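Local structure of uncharacterized protein PSPTO_0244 (Pseudomonas syringae pv. tomato, 3MYX) at residues Gly25-His30 with Tyr63-Met68; Gly46-Ile51 with Trp111-Ser116. The protein is of unknown function but belongs to the cupin superfamily and resembles the cupin domain of (S)-ureidoglycine aminohydrolase. One frame throughout, in Å; residues are numbered along the deposited sequence. Where two conformers were deposited one is given.

Interaction 1 of 2, residues Gly25-His30 with Tyr63-Met68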
loop_
_atom_site.group_PDB
_atom_site.type_symbol
_atom_site.label_atom_id
_atom_site.label_comp_id
_atom_site.label_asym_id
_atom_site.label_seq_id
_atom_site.Cartn_x
_atom_site.Cartn_y
_atom_site.Cartn_z
ATOM N N GLY A 25 -16.501 -7.535 4.441
ATOM C CA GLY A 25 -17.641 -6.647 4.324
ATOM C C GLY A 25 -17.234 -5.237 3.964
ATOM O O GLY A 25 -16.060 -4.909 3.908
ATOM N N PRO A 26 -18.216 -4.382 3.693
ATOM C CA PRO A 26 -17.884 -2.998 3.396
ATOM C C PRO A 26 -17.181 -2.335 4.567
ATOM O O PRO A 26 -17.518 -2.589 5.720
ATOM C CB PRO A 26 -19.264 -2.358 3.155
ATOM C CG PRO A 26 -20.227 -3.206 3.967
ATOM C CD PRO A 26 -19.667 -4.602 3.840
ATOM N N ILE A 27 -16.243 -1.450 4.278
ATOM C CA ILE A 27 -15.536 -0.734 5.337
ATOM C C ILE A 27 -16.523 0.174 6.086
ATOM O O ILE A 27 -16.478 0.320 7.314
ATOM C CB ILE A 27 -14.333 0.081 4.782
ATOM C CG1 ILE A 27 -13.272 -0.847 4.156
ATOM C CG2 ILE A 27 -13.727 0.966 5.904
ATOM C CD1 ILE A 27 -12.275 -0.112 3.247
ATOM N N ASP A 28 -17.388 0.818 5.310
ATOM C CA ASP A 28 -18.423 1.698 5.843
ATOM C C ASP A 28 -19.568 1.739 4.835
ATOM O O ASP A 28 -19.537 1.011 3.829
ATOM C CB ASP A 28 -17.858 3.082 6.205
ATOM C CG ASP A 28 -17.309 3.851 5.011
ATOM O OD1 ASP A 28 -17.783 3.634 3.874
ATOM O OD2 ASP A 28 -16.414 4.704 5.244
ATOM N N ALA A 29 -20.582 2.554 5.091
ATOM C CA ALA A 29 -21.776 2.541 4.266
ATOM C C ALA A 29 -21.562 3.128 2.877
ATOM O O ALA A 29 -22.470 3.068 2.066
ATOM C CB ALA A 29 -22.924 3.272 4.978
ATOM N N HIS A 30 -20.375 3.680 2.612
ATOM C CA HIS A 30 -20.029 4.181 1.285
ATOM C C HIS A 30 -19.220 3.209 0.430
ATOM O O HIS A 30 -19.013 3.473 -0.758
ATOM C CB HIS A 30 -19.231 5.484 1.395
ATOM C CG HIS A 30 -19.982 6.584 2.052
ATOM N ND1 HIS A 30 -20.753 7.473 1.346
ATOM C CD2 HIS A 30 -20.080 6.948 3.347
ATOM C CE1 HIS A 30 -21.302 8.336 2.187
ATOM N NE2 HIS A 30 -20.900 8.045 3.404
ATOM N N TYR A 63 -15.944 7.922 -6.472
ATOM C CA TYR A 63 -15.292 6.980 -5.583
ATOM C C TYR A 63 -15.166 7.606 -4.195
ATOM O O TYR A 63 -14.767 8.760 -4.079
ATOM C CB TYR A 63 -13.919 6.546 -6.136
ATOM C CG TYR A 63 -13.528 5.199 -5.596
ATOM C CD1 TYR A 63 -14.120 4.035 -6.089
ATOM C CD2 TYR A 63 -12.639 5.077 -4.535
ATOM C CE1 TYR A 63 -13.817 2.796 -5.548
ATOM C CE2 TYR A 63 -12.345 3.824 -3.981
ATOM C CZ TYR A 63 -12.933 2.686 -4.500
ATOM O OH TYR A 63 -12.687 1.431 -3.996
ATOM N N PRO A 64 -15.529 6.868 -3.135
ATOM C CA PRO A 64 -15.714 7.525 -1.842
ATOM C C PRO A 64 -14.424 7.746 -1.059
ATOM O O PRO A 64 -14.439 8.458 -0.059
ATOM C CB PRO A 64 -16.606 6.548 -1.092
ATOM C CG PRO A 64 -16.276 5.224 -1.686
ATOM C CD PRO A 64 -16.096 5.510 -3.130
ATOM N N TYR A 65 -13.343 7.102 -1.488
ATOM C CA TYR A 65 -12.079 7.105 -0.783
ATOM C C TYR A 65 -10.971 7.537 -1.733
ATOM O O TYR A 65 -11.146 7.515 -2.946
ATOM C CB TYR A 65 -11.751 5.691 -0.309
ATOM C CG TYR A 65 -12.867 4.912 0.373
ATOM C CD1 TYR A 65 -13.770 5.531 1.234
ATOM C CD2 TYR A 65 -12.977 3.540 0.198
ATOM C CE1 TYR A 65 -14.774 4.808 1.873
ATOM C CE2 TYR A 65 -13.965 2.822 0.836
ATOM C CZ TYR A 65 -14.841 3.454 1.684
ATOM O OH TYR A 65 -15.817 2.714 2.297
ATOM N N THR A 66 -9.805 7.868 -1.184
ATOM C CA THR A 66 -8.563 7.783 -1.964
ATOM C C THR A 66 -8.058 6.371 -1.753
ATOM O O THR A 66 -7.879 5.957 -0.633
ATOM C CB THR A 66 -7.511 8.781 -1.506
ATOM O OG1 THR A 66 -8.077 10.097 -1.556
ATOM C CG2 THR A 66 -6.274 8.695 -2.382
ATOM N N GLU A 67 -7.836 5.622 -2.822
ATOM C CA GLU A 67 -7.487 4.200 -2.683
ATOM C C GLU A 67 -6.402 3.761 -3.662
ATOM O O GLU A 67 -6.494 3.987 -4.862
ATOM C CB GLU A 67 -8.737 3.315 -2.799
ATOM C CG GLU A 67 -8.463 1.842 -2.496
ATOM C CD GLU A 67 -9.724 1.004 -2.247
ATOM O OE1 GLU A 67 -10.844 1.553 -2.061
ATOM O OE2 GLU A 67 -9.546 -0.230 -2.165
HETATM N N MSE A 68 -5.372 3.131 -3.106
HETATM C CA MSE A 68 -4.282 2.538 -3.870
HETATM C C MSE A 68 -4.512 1.056 -3.986
HETATM O O MSE A 68 -4.848 0.393 -2.996
HETATM C CB MSE A 68 -2.958 2.742 -3.155
HETATM C CG MSE A 68 -1.800 2.067 -3.864
HETATM SE SE MSE A 68 -0.286 2.190 -2.733
HETATM C CE MSE A 68 1.075 1.742 -3.998
#

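Interaction 2 of 2, residues Gly46-Ile51 with Trp111-Ser116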
loop_
_atom_site.group_PDB
_atom_site.type_symbol
_atom_site.label_atom_id
_atom_site.label_comp_id
_atom_site.label_asym_id
_atom_site.label_seq_id
_atom_site.Cartn_x
_atom_site.Cartn_y
_atom_site.Cartn_z
ATOM N N GLY A 46 -9.687 6.653 9.817
ATOM C CA GLY A 46 -10.171 6.225 8.518
ATOM C C GLY A 46 -9.220 5.550 7.575
ATOM O O GLY A 46 -9.652 5.119 6.503
ATOM N N ILE A 47 -7.946 5.451 7.926
ATOM C CA ILE A 47 -7.022 4.695 7.079
ATOM C C ILE A 47 -7.315 3.199 7.189
ATOM O O ILE A 47 -7.403 2.664 8.287
ATOM C CB ILE A 47 -5.565 5.000 7.432
ATOM C CG1 ILE A 47 -5.195 6.409 6.940
ATOM C CG2 ILE A 47 -4.615 3.992 6.784
ATOM C CD1 ILE A 47 -4.923 6.503 5.423
ATOM N N ALA A 48 -7.463 2.539 6.040
ATOM C CA ALA A 48 -7.794 1.124 5.969
ATOM C C ALA A 48 -6.820 0.413 5.030
ATOM O O ALA A 48 -6.324 0.998 4.059
ATOM C CB ALA A 48 -9.230 0.910 5.472
ATOM N N ALA A 49 -6.547 -0.847 5.324
ATOM C CA ALA A 49 -5.680 -1.661 4.489
ATOM C C ALA A 49 -6.156 -3.104 4.488
ATOM O O ALA A 49 -6.735 -3.573 5.464
ATOM C CB ALA A 49 -4.199 -1.569 4.958
ATOM N N GLY A 50 -5.905 -3.805 3.394
ATOM C CA GLY A 50 -6.328 -5.178 3.291
ATOM C C GLY A 50 -6.170 -5.683 1.876
ATOM O O GLY A 50 -5.246 -5.273 1.163
ATOM N N ILE A 51 -7.066 -6.599 1.502
ATOM C CA ILE A 51 -7.127 -7.100 0.138
ATOM C C ILE A 51 -8.568 -7.065 -0.370
ATOM O O ILE A 51 -9.538 -6.991 0.398
ATOM C CB ILE A 51 -6.511 -8.529 -0.001
ATOM C CG1 ILE A 51 -7.350 -9.559 0.776
ATOM C CG2 ILE A 51 -5.032 -8.522 0.439
ATOM C CD1 ILE A 51 -6.903 -11.006 0.606
ATOM N N TRP A 111 -6.202 -8.066 -5.204
ATOM C CA TRP A 111 -5.245 -6.992 -4.984
ATOM C C TRP A 111 -5.185 -6.570 -3.541
ATOM O O TRP A 111 -6.154 -6.735 -2.808
ATOM C CB TRP A 111 -5.552 -5.790 -5.862
ATOM C CG TRP A 111 -6.913 -5.152 -5.786
ATOM C CD1 TRP A 111 -7.274 -4.067 -5.039
ATOM C CD2 TRP A 111 -8.071 -5.490 -6.576
ATOM N NE1 TRP A 111 -8.559 -3.697 -5.320
ATOM C CE2 TRP A 111 -9.088 -4.565 -6.235
ATOM C CE3 TRP A 111 -8.354 -6.491 -7.516
ATOM C CZ2 TRP A 111 -10.351 -4.590 -6.825
ATOM C CZ3 TRP A 111 -9.626 -6.539 -8.073
ATOM C CH2 TRP A 111 -10.600 -5.585 -7.729
ATOM N N ALA A 112 -4.033 -6.044 -3.132
ATOM C CA ALA A 112 -3.929 -5.367 -1.850
ATOM C C ALA A 112 -4.388 -3.922 -2.015
ATOM O O ALA A 112 -4.300 -3.344 -3.091
ATOM C CB ALA A 112 -2.510 -5.408 -1.301
ATOM N N PHE A 113 -4.863 -3.331 -0.931
ATOM C CA PHE A 113 -5.261 -1.937 -0.958
ATOM C C PHE A 113 -4.839 -1.191 0.293
ATOM O O PHE A 113 -4.672 -1.776 1.377
ATOM C CB PHE A 113 -6.790 -1.799 -1.137
ATOM C CG PHE A 113 -7.591 -2.091 0.118
ATOM C CD1 PHE A 113 -7.862 -1.099 1.052
ATOM C CD2 PHE A 113 -8.076 -3.367 0.381
ATOM C CE1 PHE A 113 -8.569 -1.368 2.219
ATOM C CE2 PHE A 113 -8.801 -3.632 1.555
ATOM C CZ PHE A 113 -9.036 -2.626 2.475
ATOM N N CYS A 114 -4.685 0.122 0.124
ATOM C CA CYS A 114 -4.667 1.084 1.227
ATOM C C CYS A 114 -5.592 2.218 0.826
ATOM O O CYS A 114 -5.481 2.760 -0.272
ATOM C CB CYS A 114 -3.253 1.596 1.466
ATOM S SG CYS A 114 -3.155 2.787 2.838
ATOM N N ALA A 115 -6.536 2.555 1.710
ATOM C CA ALA A 115 -7.513 3.597 1.445
ATOM C C ALA A 115 -7.532 4.611 2.561
ATOM O O ALA A 115 -7.479 4.243 3.733
ATOM C CB ALA A 115 -8.909 2.981 1.299
ATOM N N SER A 116 -7.663 5.879 2.183
ATOM C CA SER A 116 -8.069 6.919 3.116
ATOM C C SER A 116 -9.574 7.057 2.978
ATOM O O SER A 116 -10.075 7.550 1.969
ATOM C CB SER A 116 -7.400 8.240 2.789
ATOM O OG SER A 116 -7.887 9.280 3.628
#

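Interaction 1 of 2, residues Gly25-His30 with Tyr63-Met68
Tyr65 reaches across to Asp28 with its phenol group, and this hydrogen bond is the polar centre of the contact: OH donates to OD1 of Asp28 over 2.7 Å. OD1 lies at the edge of the ring, in its plane, yet the two flat groups are turned 65° apart, and the phenol oxygen meets OD1 from above the carboxylate plane. On the opposite face of that plane OD1 takes a second donor, the backbone N of His30 at 2.9 Å from OD1, which closes an Asx turn. With CG of Asp28 set between its backbone N and carbonyl carbon (chi1 63°), one oxygen can serve both the turn and the tyrosine, and the two bonds restrict the carboxylate's rotation. The contact illustrates how a surface loop joins the body of a cupin fold: residues 25-30 lie between strands 23-24 and 37-39, and residues 63-65 lead into strand 66-71. Apolar packing flanks the bond. CD1 of Ile27 approaches CE2 of Tyr65 obliquely at 4.2 Å, Pro64 puts its CG over the centre of the same ring, 3.7 Å above the plane, and CB of Pro64 meets CB of His30 at 3.8 Å. Separately, CG of Pro64 makes a van der Waals approach to a polar atom, the carbonyl O of His30, at 3.4 Å. Arg37, on strand 37-39, touches both Ile27 and Tyr65.

Interaction 2 of 2, residues Gly46-Ile51 with Trp111-Ser116
Phe113 lays its ring across the backbone of the neighbouring strand at Gly50, where the absence of a side chain makes room for it. One face of the ring carries N of Gly50, 3.4 Å above the plane, and C of Ala49, both displaced toward the rim; CE2 comes within 3.4 Å of CA of Gly50. The phenylalanine CG stands between its own backbone N and carbonyl carbon (chi1 76°), which swings the ring over the adjacent strand. Its CE1 edge continues to the methyl CB of Ala48 at 4.0 Å. Ile47, Ala49, Ile51, Ala112, Cys114 and Ser116 point to the other face of the sheet. There CD1 of Ile47 folds over the backbone of Ser116, 3.9 Å from its CA, and in the conformer given CG2 of Ile51 rests beside Ala112.

Outward from these side chains the polar backbone takes over, as in any antiparallel pair: Ala48 with Ala115 and Gly50 with Phe113 are hydrogen-bonded pairs, and the three pairs around them are non-hydrogen-bonded. N of Ala48 reaches O of Ala115 at 2.9 Å, with a C=O...N angle of 161°. By contrast, N of Phe113 approaches O of Gly50 at 2.9 Å from well above the carbonyl plane. Short CA-H...O contacts fill the intervals, among them CA of Ala49 to O of Phe113 at 3.3 Å. Arg37 adds a cation-pi contact to Phe113. Residues 46-51 and 111-116 are buried; their strands, 47-54 and 109-116, run antiparallel within one antiparallel sheet of the cupin fold, with strands 37-39 and 41-42 bonded to the former, strand 66-71 to the latter, and Phe216 and Thr214 of strand 214-217 packing against Ala49 and Ala112.

Interactions 1 and 2 lie with their centres about 9 Å apart and meet through one sheet, in which strands 66-71 and 109-116 are neighbours. Backbone atoms join them directly: O of Thr66 probably accepts a hydrogen bond from N of Ser116 at 2.8 Å, and N of Met68 probably donates one to O of Cys114. Their segments alternate along the chain, in the order 25-30, 46-51, 63-68 and 111-116, so the two contacts cross along the chain. Interaction 2 is a buried strand pairing about 7 Å from the centre of the chain, against about 15 Å for interaction 1, which packs a surface loop against the start of strand 66-71. Arg37 also forms a salt bridge with Glu67.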